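Local coordinates for protein TqaL (Neurospora crassa, PDB 7EEH) that belongs to the 2OG-Fe dioxygenase family of the cupin clan and binds an iron(III) ion, at residues L152-D157 and T276-K281; F81-S86 and W159-F164. The protein carries 1 engineered substitution. All blocks are in the same frame, centred on the assembly; numbering follows the deposited sequence.

Contact 1. Residues L152-D157 and T276-K281; sequences LDYSSD and TRRPVK
Arg278 lays its aliphatic stem over one face of the Tyr154 ring: CB stands 4.3 Å from the ring centroid and 15° off the ring normal, a CH-pi contact, while Arg278 CG lies 3.3 Å from Tyr154 CD2. The guanidinium does not stack on the phenol, the two planes being 78° apart; instead Tyr154 CD2 lies at its edge, near its plane. Over one face of that guanidinium sits Ser156 O, 3.3 Å from Arg278 NH1, at too poor an angle for a hydrogen bond. A bend at chi2 (-65°) turns the arginine chain from the tyrosine toward Ser156 and Trp159, its cation-pi partner. Tyr154 stacks with His148, and its OH is hydrogen-bonded to Asp189.

Segment 276-281 takes in the last two residues of strand 267-277 and the loop after it, in the large antiparallel sheet of this cupin-clan protein; 152-157 is the loop that leads into the neighbouring strand 158-170. Beyond the regular strands their backbones meet in a single bridge between Leu152 and Val280. Asp153 N donates to Pro279 O at 2.8 Å, nearly in line with the carbonyl. The loop then folds into a type I turn from Asp153 to Ser156, with Asp153 OD1 accepting from Ser155 N in an Asx turn.

Leu152 spreads its methyls over the other segment: CD2 lies 3.4 Å from Arg278 O and 4.0 Å from Val280 CG2, whereas CD1 meets Arg277 CB. Arg277, extended from CG to NE, donates from NH1 to Arg278 O of its own segment, with the acceptor in the guanidinium plane and Pro279 CA at the edge; its NH2 forms a salt bridge with Asp293. The Pro279 ring rests its CG against the side chain of Ser156, whose OG is bonded to Lys158 N.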
ATOM      1  N   LEU B 152     -11.968  12.225 -37.261  1.00 28.22           N
ATOM      2  CA  LEU B 152     -10.658  12.096 -36.649  1.00 27.83           C
ATOM      3  C   LEU B 152     -10.016  10.768 -37.021  1.00 28.14           C
ATOM      4  O   LEU B 152     -10.691   9.823 -37.430  1.00 30.20           O
ATOM      5  CB  LEU B 152     -10.751  12.226 -35.127  1.00 30.55           C
ATOM      6  CG  LEU B 152     -11.397  13.517 -34.634  1.00 29.53           C
ATOM      7  CD1 LEU B 152     -11.465  13.517 -33.117  1.00 23.65           C
ATOM      8  CD2 LEU B 152     -10.617  14.716 -35.155  1.00 29.98           C
ATOM      9  N   ASP B 153      -8.701  10.694 -36.847  1.00 30.16           N
ATOM     10  CA  ASP B 153      -7.902   9.565 -37.331  1.00 35.80           C
ATOM     11  C   ASP B 153      -7.396   8.730 -36.154  1.00 30.44           C
ATOM     12  O   ASP B 153      -6.372   9.048 -35.540  1.00 26.95           O
ATOM     13  CB  ASP B 153      -6.746  10.052 -38.205  1.00 31.85           C
ATOM     14  CG  ASP B 153      -5.843   8.909 -38.675  1.00 38.72           C
ATOM     15  OD1 ASP B 153      -6.242   7.731 -38.547  1.00 35.09           O
ATOM     16  OD2 ASP B 153      -4.734   9.184 -39.178  1.00 39.78           O
ATOM     17  N   TYR B 154      -8.073   7.615 -35.897  1.00 27.14           N
ATOM     18  CA  TYR B 154      -7.734   6.740 -34.789  1.00 28.05           C
ATOM     19  C   TYR B 154      -6.671   5.717 -35.149  1.00 29.41           C
ATOM     20  O   TYR B 154      -6.311   4.901 -34.302  1.00 30.91           O
ATOM     21  CB  TYR B 154      -9.004   6.059 -34.254  1.00 27.07           C
ATOM     22  CG  TYR B 154      -9.952   7.085 -33.683  1.00 27.32           C
ATOM     23  CD1 TYR B 154     -10.810   7.797 -34.508  1.00 26.12           C
ATOM     24  CD2 TYR B 154      -9.942   7.394 -32.328  1.00 28.54           C
ATOM     25  CE1 TYR B 154     -11.657   8.768 -33.997  1.00 27.98           C
ATOM     26  CE2 TYR B 154     -10.787   8.363 -31.805  1.00 25.55           C
ATOM     27  CZ  TYR B 154     -11.645   9.047 -32.642  1.00 25.26           C
ATOM     28  OH  TYR B 154     -12.478  10.025 -32.130  1.00 25.65           O
ATOM     29  N   SER B 155      -6.132   5.754 -36.363  1.00 35.51           N
ATOM     30  CA  SER B 155      -4.935   4.977 -36.642  1.00 32.76           C
ATOM     31  C   SER B 155      -3.674   5.662 -36.140  1.00 36.88           C
ATOM     32  O   SER B 155      -2.620   5.022 -36.059  1.00 38.26           O
ATOM     33  CB  SER B 155      -4.815   4.702 -38.143  1.00 33.95           C
ATOM     34  OG  SER B 155      -4.715   5.914 -38.863  1.00 44.52           O
ATOM     35  N   SER B 156      -3.753   6.933 -35.764  1.00 37.25           N
ATOM     36  CA  SER B 156      -2.551   7.657 -35.395  1.00 36.67           C
ATOM     37  C   SER B 156      -2.036   7.194 -34.033  1.00 37.63           C
ATOM     38  O   SER B 156      -2.766   6.618 -33.221  1.00 38.91           O
ATOM     39  CB  SER B 156      -2.823   9.160 -35.373  1.00 37.57           C
ATOM     40  OG  SER B 156      -1.912   9.829 -34.522  1.00 35.02           O
ATOM     41  N   ASP B 157      -0.750   7.433 -33.801  1.00 34.41           N
ATOM     42  CA  ASP B 157      -0.114   7.205 -32.513  1.00 36.43           C
ATOM     43  C   ASP B 157       0.082   8.498 -31.717  1.00 36.43           C
ATOM     44  O   ASP B 157       0.794   8.492 -30.707  1.00 34.92           O
ATOM     45  CB  ASP B 157       1.234   6.517 -32.714  1.00 36.23           C
ATOM     46  CG  ASP B 157       2.160   7.302 -33.638  1.00 46.46           C
ATOM     47  OD1 ASP B 157       1.824   8.434 -34.054  1.00 45.28           O
ATOM     48  OD2 ASP B 157       3.247   6.781 -33.955  1.00 54.45           O
ATOM     49  N   THR B 276      -8.512  16.705 -25.246  1.00 17.08           N
ATOM     50  CA  THR B 276      -7.624  15.761 -25.918  1.00 17.10           C
ATOM     51  C   THR B 276      -8.371  14.949 -26.974  1.00 19.04           C
ATOM     52  O   THR B 276      -9.405  14.339 -26.677  1.00 17.72           O
ATOM     53  CB  THR B 276      -6.951  14.828 -24.895  1.00 16.75           C
ATOM     54  OG1 THR B 276      -6.126  15.614 -24.022  1.00 17.95           O
ATOM     55  CG2 THR B 276      -6.073  13.797 -25.610  1.00 21.56           C
ATOM     56  N   ARG B 277      -7.828  14.913 -28.196  1.00 21.57           N
ATOM     57  CA  ARG B 277      -8.465  14.175 -29.286  1.00 20.79           C
ATOM     58  C   ARG B 277      -7.416  13.619 -30.240  1.00 22.44           C
ATOM     59  O   ARG B 277      -6.263  14.061 -30.254  1.00 22.41           O
ATOM     60  CB  ARG B 277      -9.448  15.051 -30.062  1.00 20.75           C
ATOM     61  CG  ARG B 277      -8.793  16.291 -30.722  1.00 20.37           C
ATOM     62  CD  ARG B 277      -9.716  16.899 -31.780  1.00 23.00           C
ATOM     63  NE  ARG B 277      -9.222  18.179 -32.303  1.00 26.18           N
ATOM     64  CZ  ARG B 277      -8.188  18.302 -33.136  1.00 29.28           C
ATOM     65  NH1 ARG B 277      -7.527  17.228 -33.559  1.00 24.87           N
ATOM     66  NH2 ARG B 277      -7.816  19.499 -33.565  1.00 26.51           N
ATOM     67  N   ARG B 278      -7.828  12.619 -31.029  1.00 23.66           N
ATOM     68  CA  ARG B 278      -7.020  12.169 -32.154  1.00 23.22           C
ATOM     69  C   ARG B 278      -6.969  13.278 -33.213  1.00 23.83           C
ATOM     70  O   ARG B 278      -7.852  14.137 -33.264  1.00 24.88           O
ATOM     71  CB  ARG B 278      -7.591  10.877 -32.750  1.00 27.75           C
ATOM     72  CG  ARG B 278      -7.582   9.667 -31.783  1.00 29.41           C
ATOM     73  CD  ARG B 278      -6.165   9.264 -31.438  1.00 34.17           C
ATOM     74  NE  ARG B 278      -5.990   7.846 -31.107  1.00 36.52           N
ATOM     75  CZ  ARG B 278      -4.835   7.336 -30.669  1.00 44.50           C
ATOM     76  NH1 ARG B 278      -3.777   8.131 -30.505  1.00 40.45           N
ATOM     77  NH2 ARG B 278      -4.724   6.042 -30.382  1.00 40.78           N
ATOM     78  N   PRO B 279      -5.937  13.289 -34.056  1.00 27.66           N
ATOM     79  CA  PRO B 279      -5.820  14.353 -35.066  1.00 28.08           C
ATOM     80  C   PRO B 279      -6.918  14.262 -36.111  1.00 30.10           C
ATOM     81  O   PRO B 279      -7.547  13.219 -36.312  1.00 30.31           O
ATOM     82  CB  PRO B 279      -4.444  14.114 -35.697  1.00 30.09           C
ATOM     83  CG  PRO B 279      -4.135  12.689 -35.417  1.00 30.83           C
ATOM     84  CD  PRO B 279      -4.803  12.347 -34.111  1.00 27.33           C
ATOM     85  N   VAL B 280      -7.136  15.389 -36.794  1.00 25.70           N
ATOM     86  CA  VAL B 280      -8.103  15.421 -37.882  1.00 32.63           C
ATOM     87  C   VAL B 280      -7.624  14.542 -39.033  1.00 33.81           C
ATOM     88  O   VAL B 280      -6.430  14.505 -39.360  1.00 33.78           O
ATOM     89  CB  VAL B 280      -8.339  16.868 -38.342  1.00 36.01           C
ATOM     90  CG1 VAL B 280      -9.304  16.923 -39.515  1.00 35.61           C
ATOM     91  CG2 VAL B 280      -8.876  17.707 -37.184  1.00 34.28           C
ATOM     92  N   LYS B 281      -8.567  13.838 -39.665  1.00 34.69           N
ATOM     93  CA  LYS B 281      -8.263  12.908 -40.742  1.00 39.44           C
ATOM     94  C   LYS B 281      -8.004  13.659 -42.044  1.00 45.14           C
ATOM     95  O   LYS B 281      -8.796  14.515 -42.447  1.00 45.21           O
ATOM     96  CB  LYS B 281      -9.422  11.920 -40.926  1.00 41.52           C
ATOM     97  CG  LYS B 281      -9.026  10.530 -41.428  1.00 45.68           C
ATOM     98  CD  LYS B 281     -10.259   9.710 -41.844  1.00 45.32           C
ATOM     99  CE  LYS B 281     -11.395   9.887 -40.846  1.00 41.34           C
ATOM    100  NZ  LYS B 281     -12.349   8.734 -40.711  1.00 30.90           N
TER

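Contact 2. Residues F81-S86 and W159-F164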
ATOM      1  N   PHE B  81      -0.498  20.632 -26.875  1.00 26.50           N
ATOM      2  CA  PHE B  81       0.465  19.594 -26.553  1.00 23.28           C
ATOM      3  C   PHE B  81       0.146  18.358 -27.374  1.00 23.99           C
ATOM      4  O   PHE B  81      -0.959  18.202 -27.890  1.00 25.21           O
ATOM      5  CB  PHE B  81       0.465  19.255 -25.064  1.00 22.89           C
ATOM      6  CG  PHE B  81       0.805  20.419 -24.181  1.00 20.11           C
ATOM      7  CD1 PHE B  81      -0.176  21.316 -23.789  1.00 24.00           C
ATOM      8  CD2 PHE B  81       2.105  20.618 -23.747  1.00 20.60           C
ATOM      9  CE1 PHE B  81       0.135  22.399 -22.977  1.00 20.66           C
ATOM     10  CE2 PHE B  81       2.427  21.702 -22.937  1.00 22.98           C
ATOM     11  CZ  PHE B  81       1.440  22.591 -22.554  1.00 20.49           C
ATOM     12  N   CYS B  82       1.143  17.495 -27.509  1.00 23.59           N
ATOM     13  CA  CYS B  82       1.021  16.233 -28.219  1.00 25.42           C
ATOM     14  C   CYS B  82       1.336  15.095 -27.257  1.00 25.73           C
ATOM     15  O   CYS B  82       2.422  15.055 -26.669  1.00 26.82           O
ATOM     16  CB  CYS B  82       1.969  16.181 -29.422  1.00 24.53           C
ATOM     17  SG  CYS B  82       2.022  14.547 -30.199  1.00 30.91           S
ATOM     18  N   PHE B  83       0.383  14.193 -27.071  1.00 27.55           N
ATOM     19  CA  PHE B  83       0.682  12.901 -26.468  1.00 24.12           C
ATOM     20  C   PHE B  83       1.220  12.005 -27.583  1.00 27.39           C
ATOM     21  O   PHE B  83       0.474  11.613 -28.483  1.00 29.08           O
ATOM     22  CB  PHE B  83      -0.563  12.306 -25.817  1.00 25.07           C
ATOM     23  CG  PHE B  83      -0.967  12.970 -24.519  1.00 24.28           C
ATOM     24  CD1 PHE B  83      -0.203  12.819 -23.377  1.00 23.75           C
ATOM     25  CD2 PHE B  83      -2.132  13.716 -24.442  1.00 25.85           C
ATOM     26  CE1 PHE B  83      -0.594  13.403 -22.179  1.00 25.82           C
ATOM     27  CE2 PHE B  83      -2.527  14.307 -23.255  1.00 25.63           C
ATOM     28  CZ  PHE B  83      -1.754  14.153 -22.122  1.00 23.99           C
ATOM     29  N   ASP B  84       2.518  11.721 -27.555  1.00 30.33           N
ATOM     30  CA  ASP B  84       3.194  10.957 -28.600  1.00 32.64           C
ATOM     31  C   ASP B  84       3.469   9.560 -28.058  1.00 31.10           C
ATOM     32  O   ASP B  84       4.344   9.379 -27.201  1.00 31.80           O
ATOM     33  CB  ASP B  84       4.491  11.651 -29.019  1.00 29.00           C
ATOM     34  CG  ASP B  84       5.108  11.042 -30.269  1.00 35.87           C
ATOM     35  OD1 ASP B  84       4.906   9.835 -30.506  1.00 33.15           O
ATOM     36  OD2 ASP B  84       5.788  11.780 -31.016  1.00 36.15           O
ATOM     37  N   PHE B  85       2.738   8.576 -28.552  1.00 32.86           N
ATOM     38  CA  PHE B  85       2.873   7.229 -28.021  1.00 34.04           C
ATOM     39  C   PHE B  85       3.882   6.384 -28.788  1.00 38.19           C
ATOM     40  O   PHE B  85       4.034   5.200 -28.479  1.00 39.31           O
ATOM     41  CB  PHE B  85       1.505   6.559 -27.963  1.00 33.72           C
ATOM     42  CG  PHE B  85       0.704   6.990 -26.773  1.00 34.72           C
ATOM     43  CD1 PHE B  85       1.063   6.570 -25.502  1.00 35.21           C
ATOM     44  CD2 PHE B  85      -0.357   7.861 -26.910  1.00 33.74           C
ATOM     45  CE1 PHE B  85       0.350   6.984 -24.395  1.00 35.02           C
ATOM     46  CE2 PHE B  85      -1.071   8.286 -25.802  1.00 30.52           C
ATOM     47  CZ  PHE B  85      -0.720   7.843 -24.549  1.00 29.67           C
ATOM     48  N   SER B  86       4.588   6.971 -29.754  1.00 38.36           N
ATOM     49  CA  SER B  86       5.778   6.349 -30.321  1.00 38.73           C
ATOM     50  C   SER B  86       7.019   6.725 -29.526  1.00 34.67           C
ATOM     51  O   SER B  86       7.812   5.860 -29.158  1.00 35.99           O
ATOM     52  CB  SER B  86       5.960   6.759 -31.782  1.00 41.16           C
ATOM     53  OG  SER B  86       4.781   6.516 -32.513  1.00 50.41           O
ATOM     54  N   TRP B 159      -1.842  12.118 -30.056  1.00 28.47           N
ATOM     55  CA  TRP B 159      -3.026  12.885 -29.704  1.00 30.21           C
ATOM     56  C   TRP B 159      -2.662  14.360 -29.622  1.00 23.31           C
ATOM     57  O   TRP B 159      -1.540  14.715 -29.262  1.00 25.03           O
ATOM     58  CB  TRP B 159      -3.627  12.479 -28.349  1.00 26.57           C
ATOM     59  CG  TRP B 159      -3.950  11.027 -28.111  1.00 28.35           C
ATOM     60  CD1 TRP B 159      -3.066  10.019 -27.920  1.00 33.66           C
ATOM     61  CD2 TRP B 159      -5.257  10.450 -27.964  1.00 34.12           C
ATOM     62  NE1 TRP B 159      -3.730   8.837 -27.696  1.00 36.35           N
ATOM     63  CE2 TRP B 159      -5.077   9.074 -27.720  1.00 34.50           C
ATOM     64  CE3 TRP B 159      -6.562  10.961 -28.040  1.00 31.15           C
ATOM     65  CZ2 TRP B 159      -6.142   8.198 -27.546  1.00 30.35           C
ATOM     66  CZ3 TRP B 159      -7.629  10.091 -27.863  1.00 26.11           C
ATOM     67  CH2 TRP B 159      -7.409   8.719 -27.628  1.00 35.11           C
ATOM     68  N   VAL B 160      -3.628  15.210 -29.938  1.00 25.40           N
ATOM     69  CA  VAL B 160      -3.523  16.647 -29.722  1.00 24.62           C
ATOM     70  C   VAL B 160      -4.248  16.963 -28.429  1.00 21.48           C
ATOM     71  O   VAL B 160      -5.415  16.592 -28.264  1.00 21.56           O
ATOM     72  CB  VAL B 160      -4.141  17.446 -30.881  1.00 23.26           C
ATOM     73  CG1 VAL B 160      -3.965  18.955 -30.634  1.00 22.93           C
ATOM     74  CG2 VAL B 160      -3.543  17.021 -32.200  1.00 24.83           C
ATOM     75  N   CYS B 161      -3.569  17.649 -27.518  1.00 22.24           N
ATOM     76  CA  CYS B 161      -4.177  18.083 -26.270  1.00 20.18           C
ATOM     77  C   CYS B 161      -4.122  19.603 -26.236  1.00 22.97           C
ATOM     78  O   CYS B 161      -3.034  20.188 -26.128  1.00 23.45           O
ATOM     79  CB  CYS B 161      -3.466  17.482 -25.065  1.00 19.51           C
ATOM     80  SG  CYS B 161      -4.092  18.129 -23.487  1.00 24.18           S
ATOM     81  N   THR B 162      -5.281  20.242 -26.357  1.00 20.22           N
ATOM     82  CA  THR B 162      -5.368  21.687 -26.225  1.00 21.42           C
ATOM     83  C   THR B 162      -5.685  22.017 -24.770  1.00 21.49           C
ATOM     84  O   THR B 162      -6.722  21.602 -24.244  1.00 20.46           O
ATOM     85  CB  THR B 162      -6.427  22.283 -27.155  1.00 23.51           C
ATOM     86  OG1 THR B 162      -6.250  21.754 -28.468  1.00 26.95           O
ATOM     87  CG2 THR B 162      -6.256  23.795 -27.230  1.00 23.89           C
ATOM     88  N   LEU B 163      -4.781  22.742 -24.124  1.00 18.44           N
ATOM     89  CA  LEU B 163      -4.878  23.057 -22.705  1.00 18.21           C
ATOM     90  C   LEU B 163      -5.154  24.543 -22.506  1.00 19.85           C
ATOM     91  O   LEU B 163      -4.392  25.382 -22.988  1.00 23.27           O
ATOM     92  CB  LEU B 163      -3.597  22.653 -21.974  1.00 19.08           C
ATOM     93  CG  LEU B 163      -3.927  22.979 -20.513  1.00 21.94           C
ATOM     94  CD1 LEU B 163      -4.250  21.811 -19.656  1.00 25.89           C
ATOM     95  CD2 LEU B 163      -2.901  23.941 -19.890  1.00 22.27           C
ATOM     96  N   PHE B 164      -6.230  24.861 -21.785  1.00 17.93           N
ATOM     97  CA  PHE B 164      -6.539  26.226 -21.373  1.00 19.89           C
ATOM     98  C   PHE B 164      -6.374  26.373 -19.866  1.00 20.11           C
ATOM     99  O   PHE B 164      -6.937  25.589 -19.091  1.00 19.42           O
ATOM    100  CB  PHE B 164      -7.966  26.626 -21.745  1.00 20.50           C
ATOM    101  CG  PHE B 164      -8.169  26.869 -23.205  1.00 24.97           C
ATOM    102  CD1 PHE B 164      -8.288  25.812 -24.079  1.00 24.13           C
ATOM    103  CD2 PHE B 164      -8.258  28.163 -23.702  1.00 27.39           C
ATOM    104  CE1 PHE B 164      -8.484  26.029 -25.435  1.00 28.43           C
ATOM    105  CE2 PHE B 164      -8.450  28.386 -25.054  1.00 28.52           C
ATOM    106  CZ  PHE B 164      -8.563  27.316 -25.919  1.00 29.99           C
TER
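Phe81 and Cys161 exchange two backbone hydrogen bonds, Phe81 N to Cys161 O and Cys161 N to Phe81 O, both 2.7 Å long. A second hydrogen-bonded pair joins Phe83 and Trp159: Trp159 N donates to Phe83 O at 2.8 Å, and the return bond from Phe83 N to Trp159 O is more bent, with 134° at the hydrogen. Between them Cys82 and Val160 form the non-hydrogen-bonded pair, where CA-H...O contacts run from Cys82 CA to Trp159 O and from Val160 CA to Phe81 O.

This alternation of pair types is that of antiparallel neighbours, here strands 74-84 and 158-170 in the large sheet of the cupin-clan fold; the axes of the segments 81-84 and 159-164 approach to 4.6 Å, with their N-to-C directions at 148°. Strands 89-92 and 267-277 continue the sheet beyond them.

Apolar contacts gather on the face that carries Phe81, Phe83, Trp159 and Cys161, which helix 128-141 covers through Leu134, in touch with both Phe81 and Phe83. Phe83 CE2 packs 3.8 Å from Cys161 CB, a diagonal contact between the two hydrogen-bonded pairs. Cys161 SG, anti to the backbone N, lies farther off, 5.3 Å from the Phe83 ring centroid in an oblique sulfur-aromatic contact. Further along, the rim of the Phe81 ring meets Leu163 CB. Cys82 and Val160 point to the opposite face of the sheet, where Val160 touches Phe295.

Among the aromatic rings, Phe85 and Trp159 meet rim to rim, with planes at 76° and neither over the other's face. Phe85 CE2 approaches Trp159 NE1 to 3.3 Å, close to the plane of the phenyl ring. Phe85 also stacks on His142.

In the fold
From the N terminus, the chain first passes 81-86, the end of strand 74-84 and the turn after it, then helix 128-141, then the loop 152-157, and at once enters 159-164, where contact 2 closes a loop of 72 residues. Much later, strand 267-277 brings 276-281 back to 152-157, so that contact 1 closes a loop of 118 residues. The segments alternate, and the two closures therefore cross. Strand 158-170 lies between strands 74-84 and 267-277: Arg277 O is probably hydrogen-bonded to Val160 N, and Asp157 O to Phe85 N. Contact 2 thus joins two sheet strands directly, whereas contact 1 ties the loop before one strand to the exit of another.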